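Local coordinates for protein oxidoreductase, short-chain dehydrogenase/reductase family (Aeromonas hydrophila subsp. hydrophila, PDB 3L6E) that probably binds a nicotinamide dinucleotide and may catalyse the reduction of 3-dehydrosphinganine in sphingolipid metabolism, at residues Q29-M33 with F68-W74; D57-H61 with V110-V115; G76-L80 with L122-R126; G128-L134 with L171-Y177. All blocks are in the same frame, centred on the assembly; numbering follows the deposited sequence.

Contact 1: Q29-M33 with F68-W74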
loop_
_atom_site.group_PDB
_atom_site.type_symbol
_atom_site.label_atom_id
_atom_site.label_comp_id
_atom_site.label_asym_id
_atom_site.label_seq_id
_atom_site.Cartn_x
_atom_site.Cartn_y
_atom_site.Cartn_z
ATOM N N GLN A 29 -0.159 -13.662 19.071
ATOM C CA GLN A 29 -0.862 -13.320 20.301
ATOM C C GLN A 29 -1.173 -11.834 20.285
ATOM O O GLN A 29 -0.366 -11.028 19.834
ATOM C CB GLN A 29 0.004 -13.609 21.527
ATOM C CG GLN A 29 0.485 -15.040 21.657
ATOM C CD GLN A 29 -0.556 -15.935 22.275
ATOM O OE1 GLN A 29 -1.469 -16.412 21.590
ATOM N NE2 GLN A 29 -0.430 -16.178 23.576
ATOM N N VAL A 30 -2.329 -11.448 20.804
ATOM C CA VAL A 30 -2.747 -10.059 20.625
ATOM C C VAL A 30 -3.210 -9.425 21.920
ATOM O O VAL A 30 -4.117 -9.932 22.551
ATOM C CB VAL A 30 -3.847 -9.933 19.527
ATOM C CG1 VAL A 30 -4.237 -8.500 19.336
ATOM C CG2 VAL A 30 -3.357 -10.490 18.220
ATOM N N SER A 31 -2.561 -8.333 22.322
ATOM C CA SER A 31 -3.042 -7.544 23.447
ATOM C C SER A 31 -4.039 -6.518 22.910
ATOM O O SER A 31 -3.651 -5.551 22.228
ATOM C CB SER A 31 -1.892 -6.841 24.154
ATOM O OG SER A 31 -1.150 -7.758 24.919
HETATM N N MSE A 32 -5.315 -6.751 23.178
HETATM C CA MSE A 32 -6.370 -5.872 22.664
HETATM C C MSE A 32 -6.582 -4.692 23.603
HETATM O O MSE A 32 -6.901 -4.882 24.768
HETATM C CB MSE A 32 -7.682 -6.648 22.508
HETATM C CG MSE A 32 -7.561 -7.929 21.703
HETATM SE SE MSE A 32 -9.252 -8.890 21.571
HETATM C CE MSE A 32 -9.646 -9.126 23.461
HETATM N N MSE A 33 -6.410 -3.478 23.105
HETATM C CA MSE A 33 -6.739 -2.300 23.915
HETATM C C MSE A 33 -7.970 -1.579 23.390
HETATM O O MSE A 33 -8.066 -1.318 22.197
HETATM C CB MSE A 33 -5.565 -1.334 23.985
HETATM C CG MSE A 33 -4.336 -1.944 24.654
HETATM SE SE MSE A 33 -2.885 -0.662 24.710
HETATM C CE MSE A 33 -1.504 -1.862 25.434
ATOM N N PHE A 68 -0.110 -0.390 28.753
ATOM C CA PHE A 68 1.032 -0.987 28.078
ATOM C C PHE A 68 1.827 -1.911 28.999
ATOM O O PHE A 68 2.376 -2.918 28.533
ATOM C CB PHE A 68 1.918 0.085 27.419
ATOM C CG PHE A 68 1.515 0.418 25.995
ATOM C CD1 PHE A 68 2.119 -0.225 24.917
ATOM C CD2 PHE A 68 0.530 1.364 25.731
ATOM C CE1 PHE A 68 1.752 0.069 23.590
ATOM C CE2 PHE A 68 0.154 1.673 24.418
ATOM C CZ PHE A 68 0.763 1.024 23.338
ATOM N N ALA A 69 1.847 -1.580 30.298
ATOM C CA ALA A 69 2.499 -2.384 31.324
ATOM C C ALA A 69 1.857 -3.763 31.478
ATOM O O ALA A 69 2.560 -4.753 31.674
ATOM C CB ALA A 69 2.516 -1.649 32.682
ATOM N N ALA A 70 0.527 -3.816 31.390
ATOM C CA ALA A 70 -0.197 -5.082 31.422
ATOM C C ALA A 70 0.050 -5.883 30.135
ATOM O O ALA A 70 0.248 -7.107 30.182
ATOM C CB ALA A 70 -1.697 -4.843 31.646
ATOM N N ALA A 71 0.057 -5.191 28.995
ATOM C CA ALA A 71 0.318 -5.848 27.706
ATOM C C ALA A 71 1.692 -6.537 27.670
ATOM O O ALA A 71 1.791 -7.734 27.357
ATOM C CB ALA A 71 0.198 -4.871 26.574
ATOM N N VAL A 72 2.742 -5.776 27.963
ATOM C CA VAL A 72 4.079 -6.335 28.090
ATOM C C VAL A 72 4.107 -7.435 29.164
ATOM O O VAL A 72 4.733 -8.478 28.970
ATOM C CB VAL A 72 5.119 -5.238 28.388
ATOM C CG1 VAL A 72 6.445 -5.852 28.864
ATOM C CG2 VAL A 72 5.337 -4.370 27.144
ATOM N N GLU A 73 3.401 -7.217 30.271
ATOM C CA GLU A 73 3.298 -8.227 31.328
ATOM C C GLU A 73 2.814 -9.572 30.771
ATOM O O GLU A 73 3.363 -10.625 31.115
ATOM C CB GLU A 73 2.375 -7.736 32.449
ATOM C CG GLU A 73 2.023 -8.771 33.532
ATOM C CD GLU A 73 1.041 -8.237 34.576
ATOM O OE1 GLU A 73 0.877 -8.897 35.632
ATOM O OE2 GLU A 73 0.435 -7.158 34.350
ATOM N N TRP A 74 1.806 -9.526 29.899
ATOM C CA TRP A 74 1.151 -10.735 29.400
ATOM C C TRP A 74 1.801 -11.333 28.146
ATOM O O TRP A 74 1.831 -12.553 27.981
ATOM C CB TRP A 74 -0.340 -10.463 29.169
ATOM C CG TRP A 74 -1.088 -11.557 28.464
ATOM C CD1 TRP A 74 -1.743 -12.606 29.039
ATOM C CD2 TRP A 74 -1.270 -11.697 27.046
ATOM N NE1 TRP A 74 -2.309 -13.396 28.067
ATOM C CE2 TRP A 74 -2.041 -12.854 26.837
ATOM C CE3 TRP A 74 -0.855 -10.950 25.934
ATOM C CZ2 TRP A 74 -2.413 -13.287 25.560
ATOM C CZ3 TRP A 74 -1.232 -11.378 24.662
ATOM C CH2 TRP A 74 -2.001 -12.530 24.488
#
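Met-33, a selenomethionine here, starts with CG opposite its own carbonyl carbon (chi1 -62°) and then runs straight out, a course that carries SE and CE from strand 29-33 across the ring of Phe-68 on helix 68-74. Trp-74 takes another stagger, CG opposite its backbone N (chi1 171°), and this swings the indole over to the beginning of the strand. At the Met-33 end, CE lies above the centre of the Phe-68 ring, 3.8 Å from the centroid, in a CH-pi contact. SE follows over the face at 4.2 Å from the same centroid, which makes the pair a Met-aromatic contact. CE also presses on Ala-71 CB at 3.6 Å. A methyl is all that Ala-71 offers, and so small a residue suits a close approach of the helix: Ala-71 CA is 5.7 Å from Ser-31 CA. At the other end, Trp-74 CE3 comes within 3.4 Å of Ser-31 OG, while Trp-74 CH2 meets Gln-29 CB at 3.7 Å and the backbone N of Val-30 lies at the indole edge, in its plane. Gln-29 bends at chi2 and brings its amide near the indole, the two planes only 23° apart. The hydroxyl of Ser-31 has its polar partner in His-5, on the adjacent strand 5-9. No hydrogen bond joins the two segments, so they are held here by packing, for which a flexible methionine chain, a small alanine and two flat rings are well suited.

Contact 2: D57-H61 with V110-V115. Unlike the reference sequence in segment 110-115: Val-110 (reference Ile).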
loop_
_atom_site.group_PDB
_atom_site.type_symbol
_atom_site.label_atom_id
_atom_site.label_comp_id
_atom_site.label_asym_id
_atom_site.label_seq_id
_atom_site.Cartn_x
_atom_site.Cartn_y
_atom_site.Cartn_z
ATOM N N ASP A 57 -8.477 4.015 28.391
ATOM C CA ASP A 57 -8.810 5.209 27.628
ATOM C C ASP A 57 -7.489 5.855 27.239
ATOM O O ASP A 57 -6.802 6.431 28.075
ATOM C CB ASP A 57 -9.694 6.170 28.436
ATOM C CG ASP A 57 -10.357 7.237 27.565
ATOM O OD1 ASP A 57 -10.405 7.064 26.325
ATOM O OD2 ASP A 57 -10.838 8.249 28.119
ATOM N N LEU A 58 -7.146 5.758 25.961
ATOM C CA LEU A 58 -5.813 6.092 25.482
ATOM C C LEU A 58 -5.499 7.583 25.362
ATOM O O LEU A 58 -4.488 7.961 24.766
ATOM C CB LEU A 58 -5.530 5.366 24.166
ATOM C CG LEU A 58 -5.491 3.848 24.309
ATOM C CD1 LEU A 58 -5.366 3.199 22.958
ATOM C CD2 LEU A 58 -4.351 3.411 25.218
ATOM N N ALA A 59 -6.332 8.419 25.976
ATOM C CA ALA A 59 -6.154 9.861 25.907
ATOM C C ALA A 59 -5.552 10.486 27.179
ATOM O O ALA A 59 -5.528 11.704 27.313
ATOM C CB ALA A 59 -7.476 10.541 25.529
ATOM N N HIS A 60 -5.051 9.655 28.093
ATOM C CA HIS A 60 -4.377 10.150 29.305
ATOM C C HIS A 60 -3.077 9.408 29.604
ATOM O O HIS A 60 -3.055 8.177 29.662
ATOM C CB HIS A 60 -5.318 10.117 30.513
ATOM C CG HIS A 60 -6.252 11.285 30.576
ATOM N ND1 HIS A 60 -7.407 11.355 29.825
ATOM C CD2 HIS A 60 -6.193 12.436 31.284
ATOM C CE1 HIS A 60 -8.024 12.496 30.073
ATOM N NE2 HIS A 60 -7.308 13.171 30.956
ATOM N N HIS A 61 -2.008 10.179 29.800
ATOM C CA HIS A 61 -0.631 9.671 29.882
ATOM C C HIS A 61 -0.437 8.537 30.886
ATOM O O HIS A 61 0.292 7.585 30.611
ATOM C CB HIS A 61 0.348 10.822 30.168
ATOM C CG HIS A 61 1.795 10.424 30.105
ATOM N ND1 HIS A 61 2.638 10.507 31.193
ATOM C CD2 HIS A 61 2.543 9.934 29.087
ATOM C CE1 HIS A 61 3.843 10.087 30.848
ATOM N NE2 HIS A 61 3.811 9.731 29.575
ATOM N N VAL A 110 -4.352 12.937 20.445
ATOM C CA VAL A 110 -3.742 12.690 21.743
ATOM C C VAL A 110 -3.440 11.205 21.933
ATOM O O VAL A 110 -2.338 10.834 22.359
ATOM C CB VAL A 110 -4.633 13.226 22.892
ATOM C CG1 VAL A 110 -4.073 12.854 24.249
ATOM C CG2 VAL A 110 -4.787 14.738 22.788
ATOM N N SER A 111 -4.408 10.350 21.608
ATOM C CA SER A 111 -4.188 8.916 21.731
ATOM C C SER A 111 -3.085 8.543 20.758
ATOM O O SER A 111 -2.188 7.783 21.108
ATOM C CB SER A 111 -5.470 8.104 21.489
ATOM O OG SER A 111 -5.782 7.985 20.105
ATOM N N THR A 112 -3.115 9.126 19.560
ATOM C CA THR A 112 -2.108 8.784 18.560
ATOM C C THR A 112 -0.706 9.139 19.047
ATOM O O THR A 112 0.216 8.339 18.913
ATOM C CB THR A 112 -2.384 9.400 17.178
ATOM O OG1 THR A 112 -3.615 8.888 16.669
ATOM C CG2 THR A 112 -1.286 9.027 16.195
ATOM N N ILE A 113 -0.567 10.324 19.626
ATOM C CA ILE A 113 0.729 10.806 20.141
ATOM C C ILE A 113 1.253 9.991 21.325
ATOM O O ILE A 113 2.437 9.653 21.371
ATOM C CB ILE A 113 0.676 12.305 20.475
ATOM C CG1 ILE A 113 0.568 13.100 19.167
ATOM C CG2 ILE A 113 1.917 12.736 21.266
ATOM C CD1 ILE A 113 0.410 14.587 19.327
ATOM N N LEU A 114 0.368 9.670 22.263
ATOM C CA LEU A 114 0.734 8.926 23.468
ATOM C C LEU A 114 1.088 7.465 23.175
ATOM O O LEU A 114 2.035 6.926 23.744
ATOM C CB LEU A 114 -0.385 8.997 24.503
ATOM C CG LEU A 114 -0.720 10.345 25.141
ATOM C CD1 LEU A 114 -2.102 10.268 25.756
ATOM C CD2 LEU A 114 0.320 10.781 26.183
ATOM N N VAL A 115 0.343 6.830 22.276
ATOM C CA VAL A 115 0.681 5.468 21.874
ATOM C C VAL A 115 2.048 5.454 21.176
ATOM O O VAL A 115 2.870 4.560 21.405
ATOM C CB VAL A 115 -0.437 4.848 21.009
ATOM C CG1 VAL A 115 0.008 3.539 20.338
ATOM C CG2 VAL A 115 -1.680 4.627 21.859
#
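Leu-58 and Ala-59 are the central residues of a type I beta turn from Asp-57 to His-60, and the turn sits so close on helix 110-115 that Ala-59 CA is 4.7 Å from Ser-111 CA. The small Ser-111 suits so close an approach: its CA offers a hydrogen to Leu-58 O in a CA-H...O contact of 3.2 Å, with an angle of 148° at the hydrogen. Its CB meets Leu-58 CB at 3.8 Å, while OG turns back to Ser-107 O in its own helix. Farther along the side chain, Leu-58 CD1 touches Val-115 CG2 at 4.1 Å. One turn of helix away from Val-110, Leu-114 reaches across with both branches. CD1 lies against the peptide atoms of the turn, 3.5 Å from Leu-58 O, and Leu-114 CD2 comes to the edge of the imidazole, 3.8 Å from His-61 CD2. Val-110 uses CG1, the branch opposite its backbone N (chi1 174°), to touch Ala-59 O at 3.6 Å. Branched apolar side chains at Val-110, Leu-114 and Val-115 thus pack on the turn around the serine. His-60 then occupies the N-cap position of helix 61-75, whose Val-64 packs on Leu-58 and Leu-114. Val-115 continues to Val-81 and His-83 of strand 80-84, whereas Thr-112 and Ile-113 pack against helix 145-165.

Contact 3: G76-L80 with L122-R126. Unlike the reference sequence in segment 122-126: Glu-125 (reference Asp), Arg-126 (reference Lys).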
loop_
_atom_site.group_PDB
_atom_site.type_symbol
_atom_site.label_atom_id
_atom_site.label_comp_id
_atom_site.label_asym_id
_atom_site.label_seq_id
_atom_site.Cartn_x
_atom_site.Cartn_y
_atom_site.Cartn_z
ATOM N N GLY A 76 5.021 -10.004 26.727
ATOM C CA GLY A 76 6.385 -9.529 26.494
ATOM C C GLY A 76 6.365 -8.350 25.535
ATOM O O GLY A 76 5.281 -7.872 25.134
ATOM N N LEU A 77 7.552 -7.867 25.177
ATOM C CA LEU A 77 7.667 -6.715 24.285
ATOM C C LEU A 77 7.015 -7.049 22.948
ATOM O O LEU A 77 7.150 -8.184 22.470
ATOM C CB LEU A 77 9.137 -6.311 24.078
ATOM C CG LEU A 77 9.938 -5.878 25.305
ATOM C CD1 LEU A 77 11.363 -5.501 24.903
ATOM C CD2 LEU A 77 9.272 -4.730 26.055
ATOM N N PRO A 78 6.292 -6.073 22.357
ATOM C CA PRO A 78 5.608 -6.305 21.091
ATOM C C PRO A 78 6.494 -6.125 19.867
ATOM O O PRO A 78 7.412 -5.306 19.887
ATOM C CB PRO A 78 4.509 -5.236 21.080
ATOM C CG PRO A 78 5.009 -4.134 21.941
ATOM C CD PRO A 78 5.955 -4.756 22.948
ATOM N N GLU A 79 6.212 -6.901 18.821
ATOM C CA GLU A 79 6.778 -6.675 17.494
ATOM C C GLU A 79 5.990 -5.604 16.709
ATOM O O GLU A 79 6.556 -4.878 15.877
ATOM C CB GLU A 79 6.776 -7.973 16.682
ATOM C CG GLU A 79 7.428 -9.165 17.379
ATOM C CD GLU A 79 7.318 -10.444 16.565
ATOM O OE1 GLU A 79 8.210 -11.321 16.701
ATOM O OE2 GLU A 79 6.343 -10.566 15.783
ATOM N N LEU A 80 4.685 -5.520 16.956
ATOM C CA LEU A 80 3.846 -4.585 16.210
ATOM C C LEU A 80 2.855 -3.906 17.127
ATOM O O LEU A 80 2.167 -4.566 17.917
ATOM C CB LEU A 80 3.128 -5.283 15.037
ATOM C CG LEU A 80 1.943 -4.600 14.330
ATOM C CD1 LEU A 80 2.372 -3.324 13.635
ATOM C CD2 LEU A 80 1.236 -5.546 13.335
ATOM N N LEU A 122 9.227 1.946 24.503
ATOM C CA LEU A 122 9.264 0.487 24.674
ATOM C C LEU A 122 10.166 -0.256 23.691
ATOM O O LEU A 122 10.957 -1.117 24.091
ATOM C CB LEU A 122 7.855 -0.105 24.594
ATOM C CG LEU A 122 7.122 -0.278 25.919
ATOM C CD1 LEU A 122 5.687 -0.725 25.631
ATOM C CD2 LEU A 122 7.851 -1.275 26.840
ATOM N N ILE A 123 10.037 0.064 22.406
ATOM C CA ILE A 123 10.719 -0.703 21.370
ATOM C C ILE A 123 11.527 0.148 20.377
ATOM O O ILE A 123 11.909 -0.324 19.308
ATOM C CB ILE A 123 9.753 -1.703 20.647
ATOM C CG1 ILE A 123 8.565 -0.974 19.988
ATOM C CG2 ILE A 123 9.246 -2.755 21.620
ATOM C CD1 ILE A 123 7.778 -1.856 18.963
ATOM N N GLY A 124 11.808 1.393 20.746
ATOM C CA GLY A 124 12.618 2.275 19.896
ATOM C C GLY A 124 14.029 1.756 19.652
ATOM O O GLY A 124 14.570 1.899 18.563
ATOM N N GLU A 125 14.626 1.133 20.657
ATOM C CA GLU A 125 15.978 0.593 20.488
ATOM C C GLU A 125 15.998 -0.830 19.946
ATOM O O GLU A 125 16.855 -1.181 19.147
ATOM C CB GLU A 125 16.781 0.705 21.782
ATOM C CG GLU A 125 16.988 2.156 22.204
ATOM C CD GLU A 125 18.328 2.398 22.858
ATOM O OE1 GLU A 125 19.361 1.968 22.289
ATOM O OE2 GLU A 125 18.352 3.035 23.936
ATOM N N ARG A 126 15.031 -1.637 20.367
ATOM C CA ARG A 126 14.952 -3.034 19.959
ATOM C C ARG A 126 14.487 -3.189 18.508
ATOM O O ARG A 126 14.890 -4.120 17.807
ATOM C CB ARG A 126 14.029 -3.781 20.908
ATOM C CG ARG A 126 13.987 -5.268 20.691
ATOM C CD ARG A 126 13.102 -5.904 21.721
ATOM N NE ARG A 126 12.524 -7.141 21.216
ATOM C CZ ARG A 126 11.343 -7.217 20.621
ATOM N NH1 ARG A 126 10.600 -6.128 20.464
ATOM N NH2 ARG A 126 10.900 -8.388 20.183
#
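The guanidinium of Arg-126 has Leu-77 CB over one face, 3.9 Å above the plane and toward the rim, and the carbonyl of Pro-78 at its edge. There NH1 gives a weak hydrogen bond to Pro-78 O, 3.3 Å long and bent to 146°. The arginine chain is extended from CG to NE, which carries Arg-126 CD to 3.6 Å from Leu-77 CD1, the two side chains crossing at a slant. The long arginine packs CD on the leucine and still has an N-H for the Pro-78 carbonyl; Glu-79 OE1, of opposite sign, is 5.3 Å from Arg-126 NH2, near but not in contact. The other branch of Leu-77 meets Leu-122, CD2 to CD2 at 3.8 Å. Ile-123 supplies the buried part: CG2 and CD1 both pack on Pro-78 O, and Ile-123 CG2 also approaches Pro-78 CD, 4.1 Å away. Gly-76, with positive phi (72°), lets the chain leave helix 61-75 and turn into this loop. Together the two segments form alpha-to-beta connections leading into strands 80-84 and 128-137, at the N-terminal ends of the central strands of a Rossmann-type sheet, away from the C-terminal ends, where such folds bind the dinucleotide.

Contact 4: G128-L134 with L171-Y177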
loop_
_atom_site.group_PDB
_atom_site.type_symbol
_atom_site.label_atom_id
_atom_site.label_comp_id
_atom_site.label_asym_id
_atom_site.label_seq_id
_atom_site.Cartn_x
_atom_site.Cartn_y
_atom_site.Cartn_z
ATOM N N GLY A 128 11.101 -2.961 15.540
ATOM C CA GLY A 128 9.712 -3.386 15.397
ATOM C C GLY A 128 8.896 -2.404 14.578
ATOM O O GLY A 128 9.452 -1.556 13.882
ATOM N N VAL A 129 7.568 -2.523 14.659
ATOM C CA VAL A 129 6.656 -1.759 13.798
ATOM C C VAL A 129 5.587 -0.972 14.584
ATOM O O VAL A 129 4.928 -1.516 15.479
ATOM C CB VAL A 129 6.027 -2.678 12.705
ATOM C CG1 VAL A 129 5.095 -1.913 11.772
ATOM C CG2 VAL A 129 7.137 -3.343 11.869
ATOM N N LEU A 130 5.471 0.322 14.257
ATOM C CA LEU A 130 4.390 1.182 14.730
ATOM C C LEU A 130 3.491 1.502 13.555
ATOM O O LEU A 130 3.843 2.306 12.670
ATOM C CB LEU A 130 4.883 2.499 15.353
ATOM C CG LEU A 130 3.783 3.534 15.658
ATOM C CD1 LEU A 130 2.822 3.054 16.719
ATOM C CD2 LEU A 130 4.358 4.917 16.048
ATOM N N ALA A 131 2.326 0.872 13.558
ATOM C CA ALA A 131 1.413 1.007 12.435
ATOM C C ALA A 131 0.237 1.800 12.915
ATOM O O ALA A 131 -0.335 1.489 13.951
ATOM C CB ALA A 131 0.987 -0.349 11.914
ATOM N N ASN A 132 -0.090 2.847 12.168
ATOM C CA ASN A 132 -1.199 3.711 12.507
ATOM C C ASN A 132 -2.283 3.648 11.440
ATOM O O ASN A 132 -1.985 3.688 10.236
ATOM C CB ASN A 132 -0.726 5.139 12.673
ATOM C CG ASN A 132 -0.319 5.451 14.080
ATOM O OD1 ASN A 132 -1.141 5.756 14.932
ATOM N ND2 ASN A 132 0.967 5.395 14.330
ATOM N N VAL A 133 -3.526 3.547 11.897
ATOM C CA VAL A 133 -4.685 3.549 11.013
ATOM C C VAL A 133 -5.311 4.945 11.029
ATOM O O VAL A 133 -5.771 5.420 12.064
ATOM C CB VAL A 133 -5.748 2.496 11.414
ATOM C CG1 VAL A 133 -6.907 2.488 10.403
ATOM C CG2 VAL A 133 -5.133 1.129 11.458
ATOM N N LEU A 134 -5.265 5.614 9.884
ATOM C CA LEU A 134 -5.946 6.881 9.712
ATOM C C LEU A 134 -7.233 6.630 8.886
ATOM O O LEU A 134 -7.318 6.963 7.710
ATOM C CB LEU A 134 -4.994 7.914 9.082
ATOM C CG LEU A 134 -3.726 8.326 9.870
ATOM C CD1 LEU A 134 -2.644 7.231 9.913
ATOM C CD2 LEU A 134 -3.131 9.575 9.264
ATOM N N LEU A 171 13.020 1.159 14.667
ATOM C CA LEU A 171 11.562 1.221 14.745
ATOM C C LEU A 171 10.990 1.803 13.451
ATOM O O LEU A 171 11.381 2.891 13.022
ATOM C CB LEU A 171 11.120 2.005 15.984
ATOM C CG LEU A 171 9.638 2.251 16.291
ATOM C CD1 LEU A 171 8.824 0.967 16.301
ATOM C CD2 LEU A 171 9.531 2.961 17.631
ATOM N N ARG A 172 10.092 1.055 12.819
ATOM C CA ARG A 172 9.548 1.430 11.508
ATOM C C ARG A 172 8.155 2.023 11.658
ATOM O O ARG A 172 7.340 1.462 12.369
ATOM C CB ARG A 172 9.481 0.200 10.593
ATOM C CG ARG A 172 10.818 -0.236 10.026
ATOM C CD ARG A 172 10.805 -1.685 9.523
ATOM N NE ARG A 172 12.177 -2.154 9.287
ATOM C CZ ARG A 172 12.528 -3.416 9.036
ATOM N NH1 ARG A 172 11.615 -4.383 8.979
ATOM N NH2 ARG A 172 13.804 -3.718 8.834
ATOM N N LEU A 173 7.882 3.144 10.988
ATOM C CA LEU A 173 6.534 3.711 10.987
ATOM C C LEU A 173 5.829 3.404 9.682
ATOM O O LEU A 173 6.350 3.668 8.596
ATOM C CB LEU A 173 6.500 5.216 11.365
ATOM C CG LEU A 173 6.346 5.493 12.877
ATOM C CD1 LEU A 173 7.473 4.812 13.658
ATOM C CD2 LEU A 173 6.277 7.005 13.257
ATOM N N VAL A 174 4.656 2.786 9.831
ATOM C CA VAL A 174 3.784 2.391 8.729
ATOM C C VAL A 174 2.429 3.084 8.917
ATOM O O VAL A 174 1.811 3.001 9.985
ATOM C CB VAL A 174 3.603 0.853 8.648
ATOM C CG1 VAL A 174 2.657 0.474 7.495
ATOM C CG2 VAL A 174 4.991 0.128 8.468
ATOM N N ASN A 175 1.998 3.800 7.891
ATOM C CA ASN A 175 0.731 4.530 7.951
ATOM C C ASN A 175 -0.287 3.910 6.982
ATOM O O ASN A 175 -0.002 3.762 5.821
ATOM C CB ASN A 175 0.960 6.002 7.638
ATOM C CG ASN A 175 1.799 6.710 8.684
ATOM O OD1 ASN A 175 1.816 6.348 9.865
ATOM N ND2 ASN A 175 2.491 7.748 8.253
ATOM N N LEU A 176 -1.462 3.540 7.472
ATOM C CA LEU A 176 -2.440 2.809 6.667
ATOM C C LEU A 176 -3.730 3.629 6.542
ATOM O O LEU A 176 -4.233 4.120 7.540
ATOM C CB LEU A 176 -2.752 1.449 7.314
ATOM C CG LEU A 176 -1.538 0.609 7.767
ATOM C CD1 LEU A 176 -1.926 -0.439 8.784
ATOM C CD2 LEU A 176 -0.809 -0.029 6.608
ATOM N N TYR A 177 -4.251 3.740 5.315
ATOM C CA TYR A 177 -5.378 4.610 5.002
ATOM C C TYR A 177 -6.559 3.881 4.337
ATOM O O TYR A 177 -6.667 3.858 3.114
ATOM C CB TYR A 177 -4.898 5.745 4.090
ATOM C CG TYR A 177 -3.757 6.556 4.658
ATOM C CD1 TYR A 177 -2.422 6.066 4.641
ATOM C CD2 TYR A 177 -3.988 7.820 5.185
ATOM C CE1 TYR A 177 -1.369 6.838 5.142
ATOM C CE2 TYR A 177 -2.957 8.599 5.685
ATOM C CZ TYR A 177 -1.647 8.112 5.657
ATOM O OH TYR A 177 -0.637 8.892 6.187
#
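Gly-128 O accepts Arg-172 N at 2.9 Å, and from there the bonds zigzag between the two parallel strands. Leu-130 N gives to Arg-172 O and Leu-130 O receives Val-174 N; Asn-132 N then gives to Val-174 O, and Asn-132 O receives Leu-176 N at 2.8 Å. Leu-134 N to Leu-176 O, 3.0 Å, is the sixth. Arg-172, Val-174 and Leu-176 therefore spend both backbone groups on this neighbour. Val-174 O takes a further CA-H...O contact from Ala-131 CA at 3.2 Å. The pairing joins the outer members of a beta-alpha-beta unit, strand 128-137, helix 145-165 and strand 171-181, of the Rossmann-type sheet. On its other edge the first strand bonds to strand 80-84 through Val-129, Ala-131 and Val-133, while Leu-173 O accepts from Arg-163 NH1 of the crossover helix. Asn-132 OD1, buried, has a weak hydrogen bond with His-83 ND1. Both faces are largely apolar: Leu-130 and Leu-173 lie side by side, CD2 to CG 3.8 Å, on the face that Asn-132 and Asn-175 share and helices 98-123 and 145-165 cover, and Val-129 CG1 meets Val-174 CG2 at 3.9 Å on the other. Leu-134 points CG opposite its carbonyl carbon (chi1 -63°), alongside Tyr-177, and its CD2 is 3.7 Å from Tyr-177 CE2; the tyrosine ring also stacks with Phe-223 of strand 217-226.

In the fold
From the N terminus, contact 1 closes the loop from strand 29-34 through strand 51-55 to helix 61-75. Before it closes, contact 2 opens at 57-61, and it ends on helix 98-123, so these two cross. Contact 3 opens at 76-80, within the loop of contact 2, and closes beyond it at 122-126, a second crossing. Contact 4 follows all three in series and closes a beta-alpha-beta unit. Phe-68 packs on both Val-115 and Leu-122, tying contact 1 to contacts 2 and 3; a probable hydrogen bond between Glu-79 O and Val-129 N joins contact 3 to contact 4. Thus helices 61-75 and 98-123 are bound together and to the central sheet.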